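Local coordinates for protein putative oxidoreductase (PDB 3E82) that probably works as a nucleotide-dependent oxidoreductase of the Gfo/Idh/MocA family, with a Rossmann-type cofactor domain joined to an alpha/beta domain, at residues B[13-18]-B[48-53]; B[22-27]-B[33-38]; B[61-66]-B[84-89]; B[307-310]-B[316-319]. All coordinates share one frame; numbering follows the deposited sequence.

Interaction 1: B[13-18]-B[48-53]; sequences IGYGFV and RDLPDV
Between Y15 and D49 the backbones stay 10.4 Å apart even at their nearest CA atoms, so the loop after strand 8-13 and the 48-53 segment face each other across a gap that side chains bridge. Most of the span is made by Y15, whose ring swings out on the side opposite its backbone N (chi1 -160°). Its OH donates to OD2 of D49 at 2.7 Å, a short bond that uses the anti lone pair of the carboxylate, the one away from OD1. OD2 lies in the plane of the ring, at its edge, and CE2 of Y15 is 3.4 Å from this same OD2. The carboxylate is turned 54° from the ring. L50 follows on in the chain and adds the apolar part: its CD1 comes obliquely to CE1 of Y15 at 4.2 Å. Beyond L50 the chain folds into a type I turn, closed by V53 N donating to L50 O at 3.2 Å. K20 approaches D49 OD2 in a long, weak ion pair. G14 and G16 on either side of Y15 fit the GxGxxG pattern of Rossmann folds, consistent with a nucleotide-binding turn. Y15 packs on V38 of strand 33-39 and K20 of helix 17-28, while L50 reaches L35 of that strand and R28 of that helix; the contact joins the end of helix 43-49 to the turn after strand 8-13.

Interaction 2: B[22-27]-B[33-38]; sequences FHAPLI and LNLAFV
I27 presents its CG2 methyl to two leucines of the neighbouring strand at once, lying 4.1 Å from CB of L33 and 4.2 Å from CB of L35. With chi1 at -65°, the CG1 branch of I27 sits beside the backbone N and CG2 is the branch anti to it; the side chain crosses both leucines at about a right angle. L35 takes the other course, its CG trans to the main-chain nitrogen (chi1 178°), and this extended chain carries CD2 across to the helix, where it meets CB of A24 at 4.0 Å. The small alanine one turn before I27 thus gives the leucine tip a seat close to the helix backbone. L33 and L35 alternate with N34, whose side chain starts away from the helix. Beside I27 and L33 a water lies 2.9 Å from I27 O. The axes of the helix and strand segments approach to 9.0 Å and run at 134°, nearer antiparallel than parallel. I27 also touches I10 and L33 touches I8, both of strand 8-13, so the helix lies over two adjacent parallel strands, as in the opening beta-alpha-beta crossover of a Rossmann fold.

Interaction 3: B[61-66]-B[84-89]; sequences AAVQHP and ARLALN
V63 faces A87 with a chi1 of 167°, which sends its CG1 methyl across to the second helix, and a similar torsion in L86 (chi1 -170°) brings the branched end of the leucine to the side of the contact where Q64 lies. The CG1 methyl of V63 does most of the touching. It is modelled 3.4 Å from CB of A87, tighter than carbons normally pack, and closer still to the CA of that alanine, so although the methyl is directed at A87 its exact depth is doubtful. V63 CG1 also reaches L86 C at 4.0 Å and L86 CG at 4.4 Å. Because A87 is so small, the two chains come near each other here, with the CA atoms of V63 and A87 only 5.5 Å apart. Farther out, Q64 extends beyond CG and crosses L86 at about a right angle, its CD 4.2 Å from CD2 of the leucine; the contact is one of packing, and both residues also meet a crystal neighbour. No hydrogen bond joins the two segments. Inward, V63 and A87 both lie against V71 of strand 70-73, and A87 continues onto V94 of strand 93-96. A84 bears on I73 and V96, while R85 forms a salt bridge with E109 of helix 104-116. Helix 59-64 and helix 80-89 therefore pack side by side over the parallel sheet, with helix 104-116 next to the latter.

Interaction 4: B[307-310]-B[316-319]; sequences RDAL and NPVP
A309 sets its CB methyl against the start of the loop that returns past its helix, 4.0 Å from CA of N316 and equally 4.0 Å from CD of P317. These are plain apolar contacts, small in area, and no hydrogen bond crosses between the segments. From here the side chain of N316 is worth following. Its CB leads away from A309 and stays 5.1 Å from the CB methyl of that residue. At CG, a chi1 of -171° carries the amide along the chain toward V318. At the tip, OD1 accepts from V318 N at 3.0 Å, with an N-H...O angle of 151°; the donor stands above the carbonyl plane, 48° out of it. This bond to the backbone two residues on makes an Asx turn, the motif that curls the chain round P317 in the connection between helix 300-310 and helix 320-339. The other tip atom, ND2, hydrogen-bonds to the backbone O of L121, and V318 O takes a bond with the hydroxyl of S122. L121 and S122 belong to strand 121-123, an outermost strand of the parallel sheet within this chain, so the turn sits beside that strand. P317 packs on L305 and I306 of the helix before it. Within the helix R307 and D308 form a salt bridge, NE to OD1 at 3.3 Å, in which OD1 is met from above the carboxylate plane; a weak bond from R307 NH2 to the same oxygen accompanies it. R307 NH1 turns to a further partner, the backbone O of P31.

Overall arrangement
Starting from the N terminus, interaction 1 opens first and closes the larger loop, drawing 48-53 back to the turn after strand 8-13. Within that span interaction 2 has already closed the short link from helix 17-28 to strand 33-39, and the two touch where V53 packs on the backbone of L35 and A36. Interaction 3 follows in series, joining two helices on either side of strand 70-73 in sequence; I13 packs on A62 and V63, and F37 meets H65. Interaction 4 comes much later, closing the bend after helix 300-310, and touches interaction 2 through L33 and R307. No loops cross. The first three all lie within the Rossmann-type domain, and the fourth lies where later helices abut it.

Interaction 1: B[13-18]-B[48-53]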
loop_
_atom_site.group_PDB
_atom_site.type_symbol
_atom_site.label_atom_id
_atom_site.label_comp_id
_atom_site.label_asym_id
_atom_site.label_seq_id
_atom_site.Cartn_x
_atom_site.Cartn_y
_atom_site.Cartn_z
ATOM N N ILE B 13 26.300 -26.559 9.649
ATOM C CA ILE B 13 27.250 -25.628 10.250
ATOM C C ILE B 13 26.523 -24.616 11.127
ATOM O O ILE B 13 25.846 -23.714 10.630
ATOM C CB ILE B 13 28.052 -24.877 9.165
ATOM C CG1 ILE B 13 28.654 -25.877 8.170
ATOM C CG2 ILE B 13 29.132 -24.016 9.811
ATOM C CD1 ILE B 13 29.527 -26.963 8.787
ATOM N N GLY B 14 26.659 -24.788 12.438
ATOM C CA GLY B 14 26.004 -23.893 13.373
ATOM C C GLY B 14 24.745 -24.521 13.938
ATOM O O GLY B 14 23.892 -25.010 13.194
ATOM N N TYR B 15 24.639 -24.532 15.262
ATOM C CA TYR B 15 23.465 -25.081 15.916
ATOM C C TYR B 15 22.848 -23.990 16.770
ATOM O O TYR B 15 22.493 -24.192 17.935
ATOM C CB TYR B 15 23.824 -26.284 16.783
ATOM C CG TYR B 15 22.636 -27.166 17.074
ATOM C CD1 TYR B 15 21.969 -27.826 16.042
ATOM C CD2 TYR B 15 22.168 -27.337 18.376
ATOM C CE1 TYR B 15 20.869 -28.634 16.298
ATOM C CE2 TYR B 15 21.065 -28.142 18.642
ATOM C CZ TYR B 15 20.425 -28.786 17.600
ATOM O OH TYR B 15 19.340 -29.587 17.855
ATOM N N GLY B 16 22.752 -22.812 16.175
ATOM C CA GLY B 16 22.144 -21.698 16.858
ATOM C C GLY B 16 20.647 -21.822 16.661
ATOM O O GLY B 16 20.132 -22.902 16.340
ATOM N N PHE B 17 19.941 -20.717 16.842
ATOM C CA PHE B 17 18.498 -20.710 16.693
ATOM C C PHE B 17 18.000 -21.337 15.388
ATOM O O PHE B 17 17.173 -22.247 15.403
ATOM C CB PHE B 17 17.975 -19.282 16.792
ATOM C CG PHE B 17 16.557 -19.143 16.355
ATOM C CD1 PHE B 17 15.523 -19.590 17.161
ATOM C CD2 PHE B 17 16.257 -18.615 15.104
ATOM C CE1 PHE B 17 14.200 -19.519 16.726
ATOM C CE2 PHE B 17 14.942 -18.538 14.658
ATOM C CZ PHE B 17 13.912 -18.991 15.469
ATOM N N VAL B 18 18.497 -20.844 14.259
ATOM C CA VAL B 18 18.067 -21.350 12.964
ATOM C C VAL B 18 18.472 -22.801 12.700
ATOM O O VAL B 18 17.676 -23.589 12.201
ATOM C CB VAL B 18 18.595 -20.452 11.823
ATOM C CG1 VAL B 18 18.208 -21.038 10.467
ATOM C CG2 VAL B 18 18.013 -19.043 11.967
ATOM N N ARG B 48 22.079 -32.958 23.242
ATOM C CA ARG B 48 20.810 -32.966 23.968
ATOM C C ARG B 48 19.615 -33.210 23.047
ATOM O O ARG B 48 18.602 -33.779 23.468
ATOM C CB ARG B 48 20.605 -31.652 24.734
ATOM C CG ARG B 48 21.228 -31.642 26.134
ATOM C CD ARG B 48 20.668 -30.519 27.006
ATOM N NE ARG B 48 21.156 -29.197 26.620
ATOM C CZ ARG B 48 22.419 -28.794 26.755
ATOM N NH1 ARG B 48 23.333 -29.610 27.269
ATOM N NH2 ARG B 48 22.767 -27.572 26.374
ATOM N N ASP B 49 19.737 -32.776 21.793
ATOM C CA ASP B 49 18.671 -32.948 20.809
ATOM C C ASP B 49 18.969 -34.114 19.869
ATOM O O ASP B 49 18.089 -34.911 19.552
ATOM C CB ASP B 49 18.501 -31.685 19.950
ATOM C CG ASP B 49 18.003 -30.490 20.740
ATOM O OD1 ASP B 49 17.257 -30.688 21.719
ATOM O OD2 ASP B 49 18.342 -29.348 20.364
ATOM N N LEU B 50 20.214 -34.190 19.414
ATOM C CA LEU B 50 20.649 -35.227 18.484
ATOM C C LEU B 50 21.731 -36.074 19.144
ATOM O O LEU B 50 22.912 -35.963 18.807
ATOM C CB LEU B 50 21.200 -34.571 17.213
ATOM C CG LEU B 50 20.361 -33.385 16.715
ATOM C CD1 LEU B 50 20.993 -32.779 15.475
ATOM C CD2 LEU B 50 18.943 -33.849 16.425
ATOM N N PRO B 51 21.334 -36.945 20.089
ATOM C CA PRO B 51 22.228 -37.834 20.835
ATOM C C PRO B 51 23.230 -38.621 20.010
ATOM O O PRO B 51 24.310 -38.949 20.500
ATOM C CB PRO B 51 21.258 -38.759 21.570
ATOM C CG PRO B 51 20.076 -37.883 21.805
ATOM C CD PRO B 51 19.930 -37.184 20.475
ATOM N N ASP B 52 22.892 -38.912 18.758
ATOM C CA ASP B 52 23.782 -39.715 17.929
ATOM C C ASP B 52 24.475 -39.047 16.749
ATOM O O ASP B 52 25.028 -39.739 15.898
ATOM C CB ASP B 52 23.028 -40.953 17.433
ATOM C CG ASP B 52 22.409 -41.750 18.574
ATOM O OD1 ASP B 52 23.146 -42.107 19.521
ATOM O OD2 ASP B 52 21.187 -42.020 18.526
ATOM N N VAL B 53 24.464 -37.721 16.678
ATOM C CA VAL B 53 25.132 -37.054 15.567
ATOM C C VAL B 53 26.587 -36.765 15.968
ATOM O O VAL B 53 26.895 -36.640 17.156
ATOM C CB VAL B 53 24.410 -35.730 15.192
ATOM C CG1 VAL B 53 24.754 -34.632 16.190
ATOM C CG2 VAL B 53 24.787 -35.318 13.787
#

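Interaction 2: B[22-27]-B[33-38]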
loop_
_atom_site.group_PDB
_atom_site.type_symbol
_atom_site.label_atom_id
_atom_site.label_comp_id
_atom_site.label_asym_id
_atom_site.label_seq_id
_atom_site.Cartn_x
_atom_site.Cartn_y
_atom_site.Cartn_z
ATOM N N PHE B 22 15.022 -24.868 12.629
ATOM C CA PHE B 22 14.643 -25.131 11.242
ATOM C C PHE B 22 15.334 -26.312 10.564
ATOM O O PHE B 22 14.740 -27.376 10.374
ATOM C CB PHE B 22 14.895 -23.874 10.396
ATOM C CG PHE B 22 13.857 -22.803 10.568
ATOM C CD1 PHE B 22 12.875 -22.607 9.591
ATOM C CD2 PHE B 22 13.849 -22.003 11.705
ATOM C CE1 PHE B 22 11.895 -21.619 9.751
ATOM C CE2 PHE B 22 12.874 -21.011 11.878
ATOM C CZ PHE B 22 11.896 -20.819 10.899
ATOM N N HIS B 23 16.597 -26.109 10.207
ATOM C CA HIS B 23 17.378 -27.102 9.488
ATOM C C HIS B 23 17.430 -28.527 10.021
ATOM O O HIS B 23 17.103 -29.463 9.288
ATOM C CB HIS B 23 18.784 -26.562 9.278
ATOM C CG HIS B 23 18.813 -25.305 8.468
ATOM N ND1 HIS B 23 18.420 -25.262 7.148
ATOM C CD2 HIS B 23 19.167 -24.041 8.797
ATOM C CE1 HIS B 23 18.531 -24.026 6.698
ATOM N NE2 HIS B 23 18.982 -23.266 7.679
ATOM N N ALA B 24 17.829 -28.710 11.275
ATOM C CA ALA B 24 17.902 -30.065 11.814
ATOM C C ALA B 24 16.571 -30.817 11.700
ATOM O O ALA B 24 16.535 -31.938 11.185
ATOM C CB ALA B 24 18.373 -30.040 13.259
ATOM N N PRO B 25 15.462 -30.216 12.176
ATOM C CA PRO B 25 14.146 -30.875 12.106
ATOM C C PRO B 25 13.668 -31.171 10.686
ATOM O O PRO B 25 13.142 -32.250 10.404
ATOM C CB PRO B 25 13.227 -29.884 12.823
ATOM C CG PRO B 25 14.156 -29.254 13.834
ATOM C CD PRO B 25 15.379 -28.992 12.990
ATOM N N LEU B 26 13.842 -30.202 9.794
ATOM C CA LEU B 26 13.431 -30.376 8.412
ATOM C C LEU B 26 14.248 -31.486 7.738
ATOM O O LEU B 26 13.689 -32.424 7.165
ATOM C CB LEU B 26 13.598 -29.056 7.654
ATOM C CG LEU B 26 12.634 -27.930 8.059
ATOM C CD1 LEU B 26 13.089 -26.602 7.447
ATOM C CD2 LEU B 26 11.216 -28.289 7.603
ATOM N N ILE B 27 15.570 -31.386 7.823
ATOM C CA ILE B 27 16.449 -32.373 7.209
ATOM C C ILE B 27 16.173 -33.794 7.690
ATOM O O ILE B 27 16.111 -34.732 6.886
ATOM C CB ILE B 27 17.936 -32.043 7.485
ATOM C CG1 ILE B 27 18.309 -30.723 6.802
ATOM C CG2 ILE B 27 18.825 -33.175 6.977
ATOM C CD1 ILE B 27 19.683 -30.196 7.170
ATOM N N LEU B 33 18.201 -38.055 3.028
ATOM C CA LEU B 33 19.135 -37.092 3.591
ATOM C C LEU B 33 19.576 -37.590 4.958
ATOM O O LEU B 33 18.767 -38.083 5.738
ATOM C CB LEU B 33 18.474 -35.721 3.747
ATOM C CG LEU B 33 17.982 -35.023 2.480
ATOM C CD1 LEU B 33 17.526 -33.620 2.853
ATOM C CD2 LEU B 33 19.109 -34.964 1.436
ATOM N N ASN B 34 20.858 -37.459 5.257
ATOM C CA ASN B 34 21.354 -37.915 6.546
ATOM C C ASN B 34 22.189 -36.832 7.235
ATOM O O ASN B 34 23.261 -36.469 6.767
ATOM C CB ASN B 34 22.170 -39.207 6.344
ATOM C CG ASN B 34 22.927 -39.636 7.588
ATOM O OD1 ASN B 34 22.424 -39.547 8.709
ATOM N ND2 ASN B 34 24.144 -40.122 7.389
ATOM N N LEU B 35 21.667 -36.299 8.331
ATOM C CA LEU B 35 22.385 -35.290 9.102
ATOM C C LEU B 35 23.392 -36.067 9.958
ATOM O O LEU B 35 23.045 -36.596 11.014
ATOM C CB LEU B 35 21.415 -34.516 9.995
ATOM C CG LEU B 35 22.041 -33.453 10.904
ATOM C CD1 LEU B 35 22.934 -32.514 10.100
ATOM C CD2 LEU B 35 20.928 -32.678 11.596
ATOM N N ALA B 36 24.635 -36.133 9.487
ATOM C CA ALA B 36 25.687 -36.883 10.169
ATOM C C ALA B 36 26.636 -36.030 10.997
ATOM O O ALA B 36 27.251 -36.525 11.947
ATOM C CB ALA B 36 26.482 -37.676 9.146
ATOM N N PHE B 37 26.768 -34.759 10.634
ATOM C CA PHE B 37 27.666 -33.862 11.354
ATOM C C PHE B 37 27.025 -32.519 11.701
ATOM O O PHE B 37 26.181 -32.006 10.969
ATOM C CB PHE B 37 28.923 -33.590 10.519
ATOM C CG PHE B 37 29.688 -34.827 10.141
ATOM C CD1 PHE B 37 30.612 -35.390 11.019
ATOM C CD2 PHE B 37 29.484 -35.427 8.902
ATOM C CE1 PHE B 37 31.322 -36.535 10.664
ATOM C CE2 PHE B 37 30.186 -36.570 8.536
ATOM C CZ PHE B 37 31.109 -37.127 9.417
ATOM N N VAL B 38 27.442 -31.962 12.830
ATOM C CA VAL B 38 26.980 -30.658 13.279
ATOM C C VAL B 38 28.217 -29.925 13.801
ATOM O O VAL B 38 28.913 -30.431 14.688
ATOM C CB VAL B 38 25.922 -30.772 14.413
ATOM C CG1 VAL B 38 25.647 -29.397 15.015
ATOM C CG2 VAL B 38 24.626 -31.354 13.866
HETATM O O HOH W 1 16.834 -37.482 7.133
#

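Interaction 3: B[61-66]-B[84-89]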
loop_
_atom_site.group_PDB
_atom_site.type_symbol
_atom_site.label_atom_id
_atom_site.label_comp_id
_atom_site.label_asym_id
_atom_site.label_seq_id
_atom_site.Cartn_x
_atom_site.Cartn_y
_atom_site.Cartn_z
ATOM N N ALA B 61 36.765 -27.647 9.625
ATOM C CA ALA B 61 36.952 -29.093 9.639
ATOM C C ALA B 61 35.680 -29.824 9.205
ATOM O O ALA B 61 35.741 -30.820 8.476
ATOM C CB ALA B 61 37.366 -29.553 11.029
ATOM N N ALA B 62 34.530 -29.334 9.662
ATOM C CA ALA B 62 33.250 -29.948 9.314
ATOM C C ALA B 62 33.009 -29.854 7.812
ATOM O O ALA B 62 32.693 -30.844 7.152
ATOM C CB ALA B 62 32.121 -29.260 10.062
ATOM N N VAL B 63 33.168 -28.650 7.276
ATOM C CA VAL B 63 32.967 -28.417 5.857
ATOM C C VAL B 63 33.889 -29.267 4.977
ATOM O O VAL B 63 33.474 -29.751 3.928
ATOM C CB VAL B 63 33.177 -26.924 5.522
ATOM C CG1 VAL B 63 33.280 -26.737 4.032
ATOM C CG2 VAL B 63 32.017 -26.097 6.076
ATOM N N GLN B 64 35.129 -29.459 5.412
ATOM C CA GLN B 64 36.104 -30.224 4.630
ATOM C C GLN B 64 36.147 -31.733 4.868
ATOM O O GLN B 64 36.940 -32.436 4.244
ATOM C CB GLN B 64 37.503 -29.634 4.845
ATOM C CG GLN B 64 37.611 -28.192 4.388
ATOM C CD GLN B 64 38.936 -27.551 4.743
ATOM O OE1 GLN B 64 39.326 -27.507 5.910
ATOM N NE2 GLN B 64 39.633 -27.043 3.737
ATOM N N HIS B 65 35.298 -32.238 5.754
ATOM C CA HIS B 65 35.290 -33.672 6.046
ATOM C C HIS B 65 34.914 -34.480 4.795
ATOM O O HIS B 65 33.908 -34.195 4.140
ATOM C CB HIS B 65 34.304 -33.958 7.180
ATOM C CG HIS B 65 34.504 -35.281 7.856
ATOM N ND1 HIS B 65 34.334 -36.487 7.209
ATOM C CD2 HIS B 65 34.792 -35.586 9.146
ATOM C CE1 HIS B 65 34.500 -37.474 8.072
ATOM N NE2 HIS B 65 34.778 -36.953 9.254
ATOM N N PRO B 66 35.722 -35.503 4.454
ATOM C CA PRO B 66 35.492 -36.359 3.287
ATOM C C PRO B 66 34.144 -37.072 3.245
ATOM O O PRO B 66 33.625 -37.342 2.165
ATOM C CB PRO B 66 36.666 -37.344 3.336
ATOM C CG PRO B 66 36.998 -37.414 4.796
ATOM C CD PRO B 66 36.894 -35.970 5.221
ATOM N N ALA B 84 30.943 -20.834 2.526
ATOM C CA ALA B 84 30.378 -21.360 1.294
ATOM C C ALA B 84 31.539 -21.508 0.321
ATOM O O ALA B 84 31.625 -22.479 -0.428
ATOM C CB ALA B 84 29.340 -20.393 0.734
ATOM N N ARG B 85 32.439 -20.532 0.354
ATOM C CA ARG B 85 33.609 -20.535 -0.512
ATOM C C ARG B 85 34.477 -21.756 -0.213
ATOM O O ARG B 85 34.915 -22.460 -1.124
ATOM C CB ARG B 85 34.421 -19.261 -0.281
ATOM C CG ARG B 85 35.201 -18.795 -1.485
ATOM C CD ARG B 85 35.900 -17.471 -1.207
ATOM N NE ARG B 85 35.955 -16.622 -2.393
ATOM C CZ ARG B 85 35.003 -15.761 -2.744
ATOM N NH1 ARG B 85 33.916 -15.632 -1.996
ATOM N NH2 ARG B 85 35.136 -15.025 -3.841
ATOM N N LEU B 86 34.717 -21.995 1.073
ATOM C CA LEU B 86 35.532 -23.119 1.509
ATOM C C LEU B 86 34.877 -24.446 1.140
ATOM O O LEU B 86 35.538 -25.364 0.658
ATOM C CB LEU B 86 35.736 -23.059 3.023
ATOM C CG LEU B 86 36.771 -24.042 3.568
ATOM C CD1 LEU B 86 38.145 -23.683 3.009
ATOM C CD2 LEU B 86 36.788 -23.990 5.080
ATOM N N ALA B 87 33.572 -24.545 1.374
ATOM C CA ALA B 87 32.832 -25.762 1.060
ATOM C C ALA B 87 32.924 -26.104 -0.426
ATOM O O ALA B 87 33.223 -27.243 -0.791
ATOM C CB ALA B 87 31.369 -25.603 1.473
ATOM N N LEU B 88 32.659 -25.112 -1.275
ATOM C CA LEU B 88 32.713 -25.304 -2.723
ATOM C C LEU B 88 34.105 -25.732 -3.181
ATOM O O LEU B 88 34.245 -26.678 -3.958
ATOM C CB LEU B 88 32.297 -24.021 -3.450
ATOM C CG LEU B 88 30.806 -23.669 -3.367
ATOM C CD1 LEU B 88 30.555 -22.348 -4.101
ATOM C CD2 LEU B 88 29.970 -24.789 -3.992
ATOM N N ASN B 89 35.131 -25.035 -2.704
ATOM C CA ASN B 89 36.506 -25.376 -3.062
ATOM C C ASN B 89 36.858 -26.783 -2.570
ATOM O O ASN B 89 37.763 -27.429 -3.101
ATOM C CB ASN B 89 37.472 -24.331 -2.480
ATOM C CG ASN B 89 37.625 -23.111 -3.381
ATOM O OD1 ASN B 89 37.755 -21.978 -2.910
ATOM N ND2 ASN B 89 37.622 -23.340 -4.688
#

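Interaction 4: B[307-310]-B[316-319]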
loop_
_atom_site.group_PDB
_atom_site.type_symbol
_atom_site.label_atom_id
_atom_site.label_comp_id
_atom_site.label_asym_id
_atom_site.label_seq_id
_atom_site.Cartn_x
_atom_site.Cartn_y
_atom_site.Cartn_z
ATOM N N ARG B 307 17.312 -32.522 -2.585
ATOM C CA ARG B 307 17.675 -33.938 -2.585
ATOM C C ARG B 307 17.552 -34.461 -4.012
ATOM O O ARG B 307 18.501 -35.000 -4.579
ATOM C CB ARG B 307 16.721 -34.730 -1.679
ATOM C CG ARG B 307 16.975 -36.234 -1.643
ATOM C CD ARG B 307 15.795 -36.969 -1.001
ATOM N NE ARG B 307 14.566 -36.670 -1.735
ATOM C CZ ARG B 307 13.339 -36.956 -1.316
ATOM N NH1 ARG B 307 13.148 -37.564 -0.152
ATOM N NH2 ARG B 307 12.296 -36.617 -2.067
ATOM N N ASP B 308 16.370 -34.283 -4.591
ATOM C CA ASP B 308 16.123 -34.752 -5.943
ATOM C C ASP B 308 17.088 -34.140 -6.946
ATOM O O ASP B 308 17.540 -34.816 -7.879
ATOM C CB ASP B 308 14.678 -34.460 -6.345
ATOM C CG ASP B 308 13.681 -35.219 -5.490
ATOM O OD1 ASP B 308 14.078 -36.258 -4.926
ATOM O OD2 ASP B 308 12.510 -34.785 -5.385
ATOM N N ALA B 309 17.415 -32.866 -6.750
ATOM C CA ALA B 309 18.339 -32.188 -7.644
ATOM C C ALA B 309 19.732 -32.814 -7.520
ATOM O O ALA B 309 20.426 -32.996 -8.519
ATOM C CB ALA B 309 18.389 -30.700 -7.320
ATOM N N LEU B 310 20.137 -33.145 -6.296
ATOM C CA LEU B 310 21.450 -33.758 -6.078
ATOM C C LEU B 310 21.512 -35.150 -6.693
ATOM O O LEU B 310 22.571 -35.597 -7.138
ATOM C CB LEU B 310 21.762 -33.850 -4.581
ATOM C CG LEU B 310 22.003 -32.509 -3.887
ATOM C CD1 LEU B 310 22.313 -32.731 -2.410
ATOM C CD2 LEU B 310 23.150 -31.786 -4.575
ATOM N N ASN B 316 18.203 -27.582 -9.831
ATOM C CA ASN B 316 18.271 -26.934 -8.522
ATOM C C ASN B 316 16.930 -26.218 -8.321
ATOM O O ASN B 316 16.538 -25.394 -9.144
ATOM C CB ASN B 316 19.397 -25.895 -8.542
ATOM C CG ASN B 316 19.701 -25.314 -7.170
ATOM O OD1 ASN B 316 18.875 -25.363 -6.254
ATOM N ND2 ASN B 316 20.897 -24.736 -7.034
ATOM N N PRO B 317 16.208 -26.520 -7.235
ATOM C CA PRO B 317 14.924 -25.837 -7.036
ATOM C C PRO B 317 15.084 -24.342 -6.763
ATOM O O PRO B 317 14.176 -23.547 -7.028
ATOM C CB PRO B 317 14.316 -26.580 -5.852
ATOM C CG PRO B 317 15.540 -26.947 -5.042
ATOM C CD PRO B 317 16.499 -27.437 -6.117
ATOM N N VAL B 318 16.240 -23.956 -6.233
ATOM C CA VAL B 318 16.497 -22.558 -5.937
ATOM C C VAL B 318 17.902 -22.198 -6.392
ATOM O O VAL B 318 18.827 -22.144 -5.587
ATOM C CB VAL B 318 16.381 -22.274 -4.430
ATOM C CG1 VAL B 318 16.584 -20.776 -4.161
ATOM C CG2 VAL B 318 15.030 -22.759 -3.915
ATOM N N PRO B 319 18.085 -21.980 -7.701
ATOM C CA PRO B 319 19.412 -21.625 -8.216
ATOM C C PRO B 319 19.891 -20.314 -7.601
ATOM O O PRO B 319 19.095 -19.409 -7.326
ATOM C CB PRO B 319 19.190 -21.536 -9.720
ATOM C CG PRO B 319 17.726 -21.178 -9.831
ATOM C CD PRO B 319 17.097 -22.058 -8.789
#